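Local coordinates for protein similar to N-acetyltransferase (Staphylococcus aureus subsp. aureus, PDB 4MBU) that probably transfers an acetyl group from acetyl-coenzyme A to an acceptor amine, as in other Gcn5-related N-acetyltransferases, at residues 80-85 against 115-120; 138-143 against 156-161; 54-59 against 104-109. All blocks are in the same frame, centred on the assembly; numbering follows the deposited sequence.

From the N terminus, residues 54-59 come first and wait until 104-109 to be met, so interaction 3 closes a long loop that packs helix 98-112 on the sheet. Inside that loop begins interaction 1: 80-85 pairs directly with 115-120, the helix forming the connection between them. The two loops therefore cross, their segments alternating along the chain, and together they lay the helix on one face of the sheet, against strands 55-60, 82-89 and 117-123. Interaction 2 follows in series, a short hairpin of 138-143 with 156-161. Strand 153-163 lies beside 117-123, and the backbone of A120 probably bonds Y160 there, tying the hairpin to the central parallel pair.

Interaction 1 of 3, residues 80-85 against 115-120; sequences QYTIEH and YRTLVA
I83 and Y115 meet at about a right angle, the methyl CG2 of I83 sitting over one face of the tyrosine ring, 3.7 Å from its centroid and 15° off the normal: a clear CH-pi contact. A first torsion of 39° wedges CG1 of I83 between its backbone N and carbonyl carbon, and from there CD1 reaches 3.7 Å to CD1 of L118 while CG2 stays over Y115. At the edge of that ring, in its plane, lies the carbonyl O of Q80. Further along, L118 turns CD1 to 3.4 Å from ND1 of H85, the two side chains crossing nearly at right angles, and CE1 of H85 rests 3.5 Å from CB of A120. NE2 of this histidine is hydrogen-bonded to H133, which helps fix the ring's rotation. On the other face of the sheet T82 and T117 run side by side, and CG2 of T82 touches CG2 of V119 at 3.8 Å; the hydroxyls of T82 and T117 bond to the backbone carbonyls of V147 and N146, respectively, of the second subunit. E84, beside V119, sends its carboxylate to R74 of that subunit. The backbones are joined in parallel register: I83 N to T117 O, V119 N to I83 O and H85 N to V119 O, while O of Y81 takes both R116 N at 2.8 Å and T117 N at 3.2 Å, where the second strand enters. Strands 82-89 and 117-123, linked through helix 98-112, form the beta-alpha-beta crossover of the GNAT fold, the parallel pair that in this family splays apart to admit acetyl-coenzyme A, as is probably so here.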
loop_
_atom_site.group_PDB
_atom_site.type_symbol
_atom_site.label_atom_id
_atom_site.label_comp_id
_atom_site.label_asym_id
_atom_site.label_seq_id
_atom_site.Cartn_x
_atom_site.Cartn_y
_atom_site.Cartn_z
ATOM N N GLN A 80 -17.903 -14.037 -12.917
ATOM C CA GLN A 80 -17.385 -15.142 -13.730
ATOM C C GLN A 80 -16.098 -14.818 -14.486
ATOM O O GLN A 80 -15.318 -15.716 -14.776
ATOM C CB GLN A 80 -18.443 -15.679 -14.694
ATOM C CG GLN A 80 -18.851 -14.706 -15.774
ATOM C CD GLN A 80 -19.998 -15.237 -16.614
ATOM O OE1 GLN A 80 -20.972 -14.526 -16.892
ATOM N NE2 GLN A 80 -19.886 -16.496 -17.030
ATOM N N TYR A 81 -15.858 -13.553 -14.802
ATOM C CA TYR A 81 -14.600 -13.238 -15.480
ATOM C C TYR A 81 -13.447 -12.935 -14.515
ATOM O O TYR A 81 -12.345 -12.562 -14.938
ATOM C CB TYR A 81 -14.795 -12.125 -16.504
ATOM C CG TYR A 81 -15.835 -12.468 -17.531
ATOM C CD1 TYR A 81 -15.614 -13.476 -18.458
ATOM C CD2 TYR A 81 -17.046 -11.792 -17.572
ATOM C CE1 TYR A 81 -16.573 -13.798 -19.402
ATOM C CE2 TYR A 81 -18.008 -12.102 -18.512
ATOM C CZ TYR A 81 -17.767 -13.106 -19.424
ATOM O OH TYR A 81 -18.723 -13.419 -20.365
ATOM N N THR A 82 -13.696 -13.128 -13.222
ATOM C CA THR A 82 -12.689 -12.849 -12.192
ATOM C C THR A 82 -12.252 -14.157 -11.555
ATOM O O THR A 82 -13.096 -14.982 -11.175
ATOM C CB THR A 82 -13.265 -11.957 -11.083
ATOM O OG1 THR A 82 -13.722 -10.730 -11.659
ATOM C CG2 THR A 82 -12.223 -11.655 -10.015
ATOM N N ILE A 83 -10.937 -14.350 -11.446
ATOM C CA ILE A 83 -10.389 -15.508 -10.746
ATOM C C ILE A 83 -9.408 -15.050 -9.675
ATOM O O ILE A 83 -8.813 -13.986 -9.790
ATOM C CB ILE A 83 -9.654 -16.468 -11.723
ATOM C CG1 ILE A 83 -8.894 -15.655 -12.763
ATOM C CG2 ILE A 83 -10.649 -17.418 -12.416
ATOM C CD1 ILE A 83 -7.942 -16.476 -13.611
ATOM N N GLU A 84 -9.239 -15.850 -8.632
ATOM C CA GLU A 84 -8.220 -15.576 -7.632
ATOM C C GLU A 84 -7.220 -16.708 -7.674
ATOM O O GLU A 84 -7.605 -17.891 -7.755
ATOM C CB GLU A 84 -8.831 -15.483 -6.236
ATOM C CG GLU A 84 -7.778 -15.398 -5.124
ATOM C CD GLU A 84 -8.386 -15.130 -3.756
ATOM O OE1 GLU A 84 -9.620 -14.912 -3.678
ATOM O OE2 GLU A 84 -7.630 -15.122 -2.752
ATOM N N HIS A 85 -5.938 -16.361 -7.626
ATOM C CA HIS A 85 -4.907 -17.400 -7.661
ATOM C C HIS A 85 -4.161 -17.530 -6.349
ATOM O O HIS A 85 -4.205 -16.640 -5.496
ATOM C CB HIS A 85 -3.891 -17.129 -8.764
ATOM C CG HIS A 85 -3.025 -15.945 -8.493
ATOM N ND1 HIS A 85 -3.459 -14.650 -8.668
ATOM C CD2 HIS A 85 -1.747 -15.860 -8.053
ATOM C CE1 HIS A 85 -2.484 -13.816 -8.350
ATOM N NE2 HIS A 85 -1.436 -14.525 -7.979
ATOM N N TYR A 115 -10.338 -14.938 -19.063
ATOM C CA TYR A 115 -10.713 -14.188 -17.872
ATOM C C TYR A 115 -10.326 -12.723 -18.048
ATOM O O TYR A 115 -9.520 -12.386 -18.921
ATOM C CB TYR A 115 -10.092 -14.812 -16.614
ATOM C CG TYR A 115 -10.664 -16.186 -16.312
ATOM C CD1 TYR A 115 -11.929 -16.317 -15.763
ATOM C CD2 TYR A 115 -9.946 -17.349 -16.597
ATOM C CE1 TYR A 115 -12.466 -17.560 -15.487
ATOM C CE2 TYR A 115 -10.478 -18.610 -16.322
ATOM C CZ TYR A 115 -11.739 -18.699 -15.770
ATOM O OH TYR A 115 -12.293 -19.923 -15.483
ATOM N N ARG A 116 -10.912 -11.848 -17.237
ATOM C CA ARG A 116 -10.646 -10.415 -17.341
ATOM C C ARG A 116 -9.734 -9.947 -16.223
ATOM O O ARG A 116 -8.853 -9.105 -16.433
ATOM C CB ARG A 116 -11.957 -9.620 -17.277
ATOM C CG ARG A 116 -11.747 -8.083 -17.234
ATOM C CD ARG A 116 -11.064 -7.595 -18.510
ATOM N NE ARG A 116 -10.572 -6.218 -18.437
ATOM C CZ ARG A 116 -11.293 -5.140 -18.752
ATOM N NH1 ARG A 116 -12.558 -5.269 -19.140
ATOM N NH2 ARG A 116 -10.750 -3.928 -18.667
ATOM N N THR A 117 -9.957 -10.492 -15.028
ATOM C CA THR A 117 -9.348 -9.951 -13.817
ATOM C C THR A 117 -8.786 -11.055 -12.932
ATOM O O THR A 117 -9.506 -11.996 -12.553
ATOM C CB THR A 117 -10.373 -9.109 -13.026
ATOM O OG1 THR A 117 -10.832 -8.032 -13.858
ATOM C CG2 THR A 117 -9.753 -8.545 -11.747
ATOM N N LEU A 118 -7.492 -10.944 -12.621
ATOM C CA LEU A 118 -6.826 -11.904 -11.735
ATOM C C LEU A 118 -6.525 -11.239 -10.391
ATOM O O LEU A 118 -5.885 -10.180 -10.336
ATOM C CB LEU A 118 -5.544 -12.441 -12.392
ATOM C CG LEU A 118 -4.688 -13.487 -11.659
ATOM C CD1 LEU A 118 -5.523 -14.714 -11.362
ATOM C CD2 LEU A 118 -3.481 -13.874 -12.502
ATOM N N VAL A 119 -6.995 -11.859 -9.312
ATOM C CA VAL A 119 -6.891 -11.296 -7.962
ATOM C C VAL A 119 -5.997 -12.159 -7.051
ATOM O O VAL A 119 -6.053 -13.400 -7.074
ATOM C CB VAL A 119 -8.282 -11.135 -7.290
ATOM C CG1 VAL A 119 -8.138 -10.496 -5.910
ATOM C CG2 VAL A 119 -9.232 -10.297 -8.154
ATOM N N ALA A 120 -5.147 -11.478 -6.286
ATOM C CA ALA A 120 -4.320 -12.093 -5.258
ATOM C C ALA A 120 -4.728 -11.536 -3.909
ATOM O O ALA A 120 -4.767 -10.311 -3.720
ATOM C CB ALA A 120 -2.853 -11.788 -5.497
#

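Interaction 2 of 3, residues 138-143 against 156-161; sequences FKHAGT and DLAFYE
H140 holds CG anti to its backbone N (chi1 -171°), and Y160 sets CG beside its own N (chi1 -76°), a combination that lays the imidazole over the CZ-OH end of the tyrosine ring. The result is an offset stack, centroids 4.6 Å apart and planes within 10° of parallel; CB of H140 comes to 3.5 Å from CE1 of Y160, and CA of H140 also sits over the tyrosine face. At the imidazole edge, in its plane, lies the carbonyl O of F159, 3.2 Å from CD2 of H140. NE2 makes two weak, bent hydrogen bonds, to O of G142 and OG1 of T143, and packs on CB of A158. These contacts steady the ring while ND1 binds a cadmium ion together with H140 of the third subunit; a phosphate ion meets the backbone N of H140.

Just beyond, the pairing slips by one residue: A141 and G142 both face F159. A141 N bonds O of F159 at 2.8 Å, and F159 N returns to O of G142 at 2.9 Å. G142 has an extended, glycine-type backbone. On the face opposite Y160, E161 brings OE1 to 3.5 Å from CB of A141; that same oxygen accepts a hydrogen bond from T145 N of the second subunit. Before the bulge the pairing is regular, K139 N to O of E161 and E161 N to O of K139, and F138 turns a ring edge to the carbonyl carbon of Y160. Backbone bonds from A141 and T143 reach the second subunit too, placing this region in the subunit interface. It is an antiparallel beta hairpin carrying a classic beta bulge, made by the last two strands of the acetyltransferase sheet.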
loop_
_atom_site.group_PDB
_atom_site.type_symbol
_atom_site.label_atom_id
_atom_site.label_comp_id
_atom_site.label_asym_id
_atom_site.label_seq_id
_atom_site.Cartn_x
_atom_site.Cartn_y
_atom_site.Cartn_z
ATOM N N PHE A 138 0.597 -6.209 -11.164
ATOM C CA PHE A 138 -0.598 -6.185 -10.324
ATOM C C PHE A 138 -0.642 -4.825 -9.632
ATOM O O PHE A 138 0.410 -4.293 -9.268
ATOM C CB PHE A 138 -0.532 -7.289 -9.266
ATOM C CG PHE A 138 -0.893 -8.653 -9.781
ATOM C CD1 PHE A 138 -0.069 -9.316 -10.686
ATOM C CD2 PHE A 138 -2.043 -9.297 -9.330
ATOM C CE1 PHE A 138 -0.400 -10.583 -11.143
ATOM C CE2 PHE A 138 -2.377 -10.564 -9.783
ATOM C CZ PHE A 138 -1.559 -11.207 -10.694
ATOM N N LYS A 139 -1.838 -4.254 -9.476
ATOM C CA LYS A 139 -2.022 -3.007 -8.720
ATOM C C LYS A 139 -2.627 -3.288 -7.348
ATOM O O LYS A 139 -3.587 -4.061 -7.225
ATOM C CB LYS A 139 -2.991 -2.067 -9.457
ATOM C CG LYS A 139 -2.704 -1.886 -10.935
ATOM C CD LYS A 139 -1.355 -1.259 -11.131
ATOM C CE LYS A 139 -1.158 -0.816 -12.569
ATOM N NZ LYS A 139 0.235 -0.306 -12.736
ATOM N N HIS A 140 -2.102 -2.646 -6.312
ATOM C CA HIS A 140 -2.713 -2.766 -4.990
ATOM C C HIS A 140 -4.092 -2.110 -5.038
ATOM O O HIS A 140 -4.214 -0.898 -5.278
ATOM C CB HIS A 140 -1.846 -2.105 -3.929
ATOM C CG HIS A 140 -2.297 -2.363 -2.526
ATOM N ND1 HIS A 140 -1.817 -1.664 -1.445
ATOM C CD2 HIS A 140 -3.197 -3.252 -2.034
ATOM C CE1 HIS A 140 -2.399 -2.094 -0.343
ATOM N NE2 HIS A 140 -3.238 -3.055 -0.663
ATOM N N ALA A 141 -5.131 -2.913 -4.824
ATOM C CA ALA A 141 -6.509 -2.441 -4.978
ATOM C C ALA A 141 -7.129 -2.092 -3.637
ATOM O O ALA A 141 -8.147 -1.402 -3.580
ATOM C CB ALA A 141 -7.360 -3.486 -5.706
ATOM N N GLY A 142 -6.524 -2.568 -2.551
ATOM C CA GLY A 142 -7.010 -2.217 -1.230
ATOM C C GLY A 142 -6.449 -3.099 -0.139
ATOM O O GLY A 142 -5.731 -4.062 -0.423
ATOM N N THR A 143 -6.782 -2.767 1.107
ATOM C CA THR A 143 -6.340 -3.536 2.266
ATOM C C THR A 143 -7.438 -3.626 3.325
ATOM O O THR A 143 -7.893 -2.612 3.847
ATOM C CB THR A 143 -5.107 -2.897 2.918
ATOM O OG1 THR A 143 -4.043 -2.841 1.963
ATOM C CG2 THR A 143 -4.651 -3.719 4.135
ATOM N N ASP A 156 -3.969 -8.338 8.321
ATOM C CA ASP A 156 -4.512 -7.477 7.280
ATOM C C ASP A 156 -4.351 -8.176 5.942
ATOM O O ASP A 156 -3.276 -8.690 5.627
ATOM C CB ASP A 156 -3.762 -6.133 7.237
ATOM C CG ASP A 156 -3.835 -5.361 8.559
ATOM O OD1 ASP A 156 -4.684 -5.673 9.420
ATOM O OD2 ASP A 156 -3.038 -4.422 8.730
ATOM N N LEU A 157 -5.413 -8.188 5.146
ATOM C CA LEU A 157 -5.366 -8.823 3.844
ATOM C C LEU A 157 -5.353 -7.768 2.749
ATOM O O LEU A 157 -6.271 -6.960 2.641
ATOM C CB LEU A 157 -6.570 -9.754 3.661
ATOM C CG LEU A 157 -6.582 -10.537 2.344
ATOM C CD1 LEU A 157 -5.459 -11.567 2.352
ATOM C CD2 LEU A 157 -7.931 -11.213 2.108
ATOM N N ALA A 158 -4.303 -7.774 1.940
ATOM C CA ALA A 158 -4.202 -6.854 0.816
ATOM C C ALA A 158 -4.676 -7.531 -0.470
ATOM O O ALA A 158 -4.420 -8.706 -0.698
ATOM C CB ALA A 158 -2.784 -6.362 0.663
ATOM N N PHE A 159 -5.389 -6.790 -1.303
ATOM C CA PHE A 159 -5.814 -7.326 -2.588
ATOM C C PHE A 159 -4.967 -6.698 -3.682
ATOM O O PHE A 159 -4.827 -5.475 -3.743
ATOM C CB PHE A 159 -7.282 -6.995 -2.840
ATOM C CG PHE A 159 -8.244 -7.901 -2.132
ATOM C CD1 PHE A 159 -9.324 -7.371 -1.451
ATOM C CD2 PHE A 159 -8.099 -9.273 -2.177
ATOM C CE1 PHE A 159 -10.227 -8.190 -0.808
ATOM C CE2 PHE A 159 -9.004 -10.102 -1.526
ATOM C CZ PHE A 159 -10.067 -9.557 -0.848
ATOM N N TYR A 160 -4.401 -7.537 -4.540
ATOM C CA TYR A 160 -3.683 -7.059 -5.713
ATOM C C TYR A 160 -4.404 -7.567 -6.938
ATOM O O TYR A 160 -4.920 -8.685 -6.944
ATOM C CB TYR A 160 -2.218 -7.511 -5.692
ATOM C CG TYR A 160 -1.389 -6.699 -4.721
ATOM C CD1 TYR A 160 -0.538 -5.688 -5.169
ATOM C CD2 TYR A 160 -1.483 -6.919 -3.356
ATOM C CE1 TYR A 160 0.193 -4.933 -4.275
ATOM C CE2 TYR A 160 -0.749 -6.175 -2.459
ATOM C CZ TYR A 160 0.081 -5.181 -2.926
ATOM O OH TYR A 160 0.815 -4.435 -2.034
ATOM N N GLU A 161 -4.488 -6.737 -7.970
ATOM C CA GLU A 161 -5.209 -7.179 -9.156
ATOM C C GLU A 161 -4.484 -6.871 -10.450
ATOM O O GLU A 161 -3.824 -5.831 -10.590
ATOM C CB GLU A 161 -6.655 -6.652 -9.183
ATOM C CG GLU A 161 -6.813 -5.170 -9.446
ATOM C CD GLU A 161 -8.275 -4.754 -9.551
ATOM O OE1 GLU A 161 -8.646 -3.742 -8.925
ATOM O OE2 GLU A 161 -9.050 -5.425 -10.269
#

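Interaction 3 of 3, residues 54-59 against 104-109; sequences PIFVFE and QRLIVE
F56 presents one ring face to R105, whose CG sits 3.7 Å from the ring centroid and only 2° off the normal, a CH-pi contact almost straight over the centre. With CG anti to the backbone N (chi1 -177°) and a bend at chi2, the arginine chain then turns its guanidinium across the far rim of the ring: CZ of R105 is 3.4 Å from CZ of F56, and the two planes are inclined at 42°. At the ring's edge, in plane, come CD2 of L106, 4.0 Å from CD2 of F56, and the CG of E109. The glutamate's CG also rests 4.0 Å from CG of P54, the two side chains sliding past each other in opposite directions.

An intrahelical salt bridge one turn on helps to position the arginine: NH1 of R105 bonds OE1 of E109 at 2.8 Å, and NH2 reaches the same oxygen at 3.2 Å, both from one face of the carboxylate. This fastening probably helps fix the rotation of the guanidinium over F56. Further out, R105 touches I5, L106 lies on A68, and F56 packs on C7 while its backbone bonds A68. Helix 98-112 thus runs roughly antiparallel to strand 55-60 on one side of the sheet, over strands 3-7 and 63-72 as well, whereas I55 points away from it to W44 and F45 of helix 38-50.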
loop_
_atom_site.group_PDB
_atom_site.type_symbol
_atom_site.label_atom_id
_atom_site.label_comp_id
_atom_site.label_asym_id
_atom_site.label_seq_id
_atom_site.Cartn_x
_atom_site.Cartn_y
_atom_site.Cartn_z
ATOM N N PRO A 54 -6.955 -25.087 -13.341
ATOM C CA PRO A 54 -5.599 -25.622 -13.477
ATOM C C PRO A 54 -4.865 -25.762 -12.138
ATOM O O PRO A 54 -5.131 -25.018 -11.184
ATOM C CB PRO A 54 -4.900 -24.566 -14.343
ATOM C CG PRO A 54 -5.603 -23.276 -13.984
ATOM C CD PRO A 54 -7.029 -23.642 -13.640
ATOM N N ILE A 55 -3.957 -26.730 -12.075
ATOM C CA ILE A 55 -3.009 -26.846 -10.980
ATOM C C ILE A 55 -1.661 -27.084 -11.640
ATOM O O ILE A 55 -1.501 -28.038 -12.401
ATOM C CB ILE A 55 -3.320 -28.044 -10.064
ATOM C CG1 ILE A 55 -4.791 -28.041 -9.648
ATOM C CG2 ILE A 55 -2.416 -28.012 -8.827
ATOM C CD1 ILE A 55 -5.251 -29.333 -8.991
ATOM N N PHE A 56 -0.698 -26.213 -11.370
ATOM C CA PHE A 56 0.632 -26.383 -11.931
ATOM C C PHE A 56 1.602 -26.669 -10.804
ATOM O O PHE A 56 1.427 -26.182 -9.693
ATOM C CB PHE A 56 1.061 -25.124 -12.690
ATOM C CG PHE A 56 0.150 -24.774 -13.831
ATOM C CD1 PHE A 56 0.122 -25.563 -14.979
ATOM C CD2 PHE A 56 -0.677 -23.662 -13.758
ATOM C CE1 PHE A 56 -0.714 -25.243 -16.034
ATOM C CE2 PHE A 56 -1.523 -23.338 -14.806
ATOM C CZ PHE A 56 -1.538 -24.128 -15.948
ATOM N N VAL A 57 2.608 -27.481 -11.092
ATOM C CA VAL A 57 3.714 -27.700 -10.179
ATOM C C VAL A 57 5.020 -27.331 -10.871
ATOM O O VAL A 57 5.171 -27.473 -12.098
ATOM C CB VAL A 57 3.793 -29.162 -9.659
ATOM C CG1 VAL A 57 2.565 -29.506 -8.833
ATOM C CG2 VAL A 57 3.959 -30.141 -10.816
ATOM N N PHE A 58 5.941 -26.824 -10.063
ATOM C CA PHE A 58 7.329 -26.686 -10.436
ATOM C C PHE A 58 8.029 -27.872 -9.823
ATOM O O PHE A 58 8.022 -28.060 -8.567
ATOM C CB PHE A 58 7.937 -25.411 -9.866
ATOM C CG PHE A 58 9.379 -25.236 -10.208
ATOM C CD1 PHE A 58 9.755 -24.456 -11.288
ATOM C CD2 PHE A 58 10.366 -25.854 -9.453
ATOM C CE1 PHE A 58 11.085 -24.295 -11.610
ATOM C CE2 PHE A 58 11.701 -25.701 -9.770
ATOM C CZ PHE A 58 12.062 -24.917 -10.851
ATOM N N GLU A 59 8.636 -28.646 -10.723
ATOM C CA GLU A 59 9.344 -29.876 -10.403
ATOM C C GLU A 59 10.804 -29.759 -10.837
ATOM O O GLU A 59 11.100 -29.307 -11.949
ATOM C CB GLU A 59 8.668 -31.056 -11.109
ATOM C CG GLU A 59 9.369 -32.397 -10.944
ATOM C CD GLU A 59 8.677 -33.522 -11.710
ATOM O OE1 GLU A 59 8.812 -33.574 -12.949
ATOM O OE2 GLU A 59 7.993 -34.352 -11.075
ATOM N N GLN A 104 3.827 -16.570 -13.792
ATOM C CA GLN A 104 3.865 -16.391 -15.244
ATOM C C GLN A 104 2.954 -17.414 -15.926
ATOM O O GLN A 104 2.125 -17.067 -16.789
ATOM C CB GLN A 104 5.311 -16.535 -15.724
ATOM C CG GLN A 104 5.512 -16.382 -17.212
ATOM C CD GLN A 104 6.969 -16.553 -17.603
ATOM O OE1 GLN A 104 7.711 -17.310 -16.968
ATOM N NE2 GLN A 104 7.389 -15.844 -18.645
ATOM N N ARG A 105 3.083 -18.675 -15.514
ATOM C CA ARG A 105 2.266 -19.733 -16.109
ATOM C C ARG A 105 0.767 -19.550 -15.819
ATOM O O ARG A 105 -0.080 -19.724 -16.707
ATOM C CB ARG A 105 2.769 -21.106 -15.642
ATOM C CG ARG A 105 2.038 -22.291 -16.253
ATOM C CD ARG A 105 2.273 -22.394 -17.761
ATOM N NE ARG A 105 1.526 -23.510 -18.342
ATOM C CZ ARG A 105 0.263 -23.429 -18.759
ATOM N NH1 ARG A 105 -0.403 -22.280 -18.667
ATOM N NH2 ARG A 105 -0.340 -24.501 -19.268
ATOM N N LEU A 106 0.450 -19.163 -14.586
ATOM C CA LEU A 106 -0.931 -18.843 -14.205
ATOM C C LEU A 106 -1.507 -17.759 -15.097
ATOM O O LEU A 106 -2.630 -17.885 -15.582
ATOM C CB LEU A 106 -1.016 -18.372 -12.747
ATOM C CG LEU A 106 -0.833 -19.422 -11.653
ATOM C CD1 LEU A 106 -0.795 -18.745 -10.263
ATOM C CD2 LEU A 106 -1.942 -20.471 -11.723
ATOM N N ILE A 107 -0.741 -16.689 -15.301
ATOM C CA ILE A 107 -1.202 -15.580 -16.134
ATOM C C ILE A 107 -1.451 -16.041 -17.571
ATOM O O ILE A 107 -2.493 -15.721 -18.144
ATOM C CB ILE A 107 -0.226 -14.376 -16.119
ATOM C CG1 ILE A 107 -0.160 -13.758 -14.724
ATOM C CG2 ILE A 107 -0.684 -13.299 -17.096
ATOM C CD1 ILE A 107 0.814 -12.605 -14.634
ATOM N N VAL A 108 -0.517 -16.793 -18.156
ATOM C CA VAL A 108 -0.761 -17.270 -19.526
ATOM C C VAL A 108 -2.033 -18.132 -19.604
ATOM O O VAL A 108 -2.828 -18.009 -20.551
ATOM C CB VAL A 108 0.471 -17.982 -20.200
ATOM C CG1 VAL A 108 1.771 -17.193 -19.977
ATOM C CG2 VAL A 108 0.626 -19.418 -19.730
ATOM N N GLU A 109 -2.248 -18.979 -18.600
ATOM C CA GLU A 109 -3.453 -19.807 -18.600
ATOM C C GLU A 109 -4.720 -18.958 -18.451
ATOM O O GLU A 109 -5.731 -19.207 -19.119
ATOM C CB GLU A 109 -3.383 -20.849 -17.483
ATOM C CG GLU A 109 -4.429 -21.942 -17.586
ATOM C CD GLU A 109 -4.126 -22.949 -18.692
ATOM O OE1 GLU A 109 -3.087 -22.807 -19.380
ATOM O OE2 GLU A 109 -4.930 -23.891 -18.870
#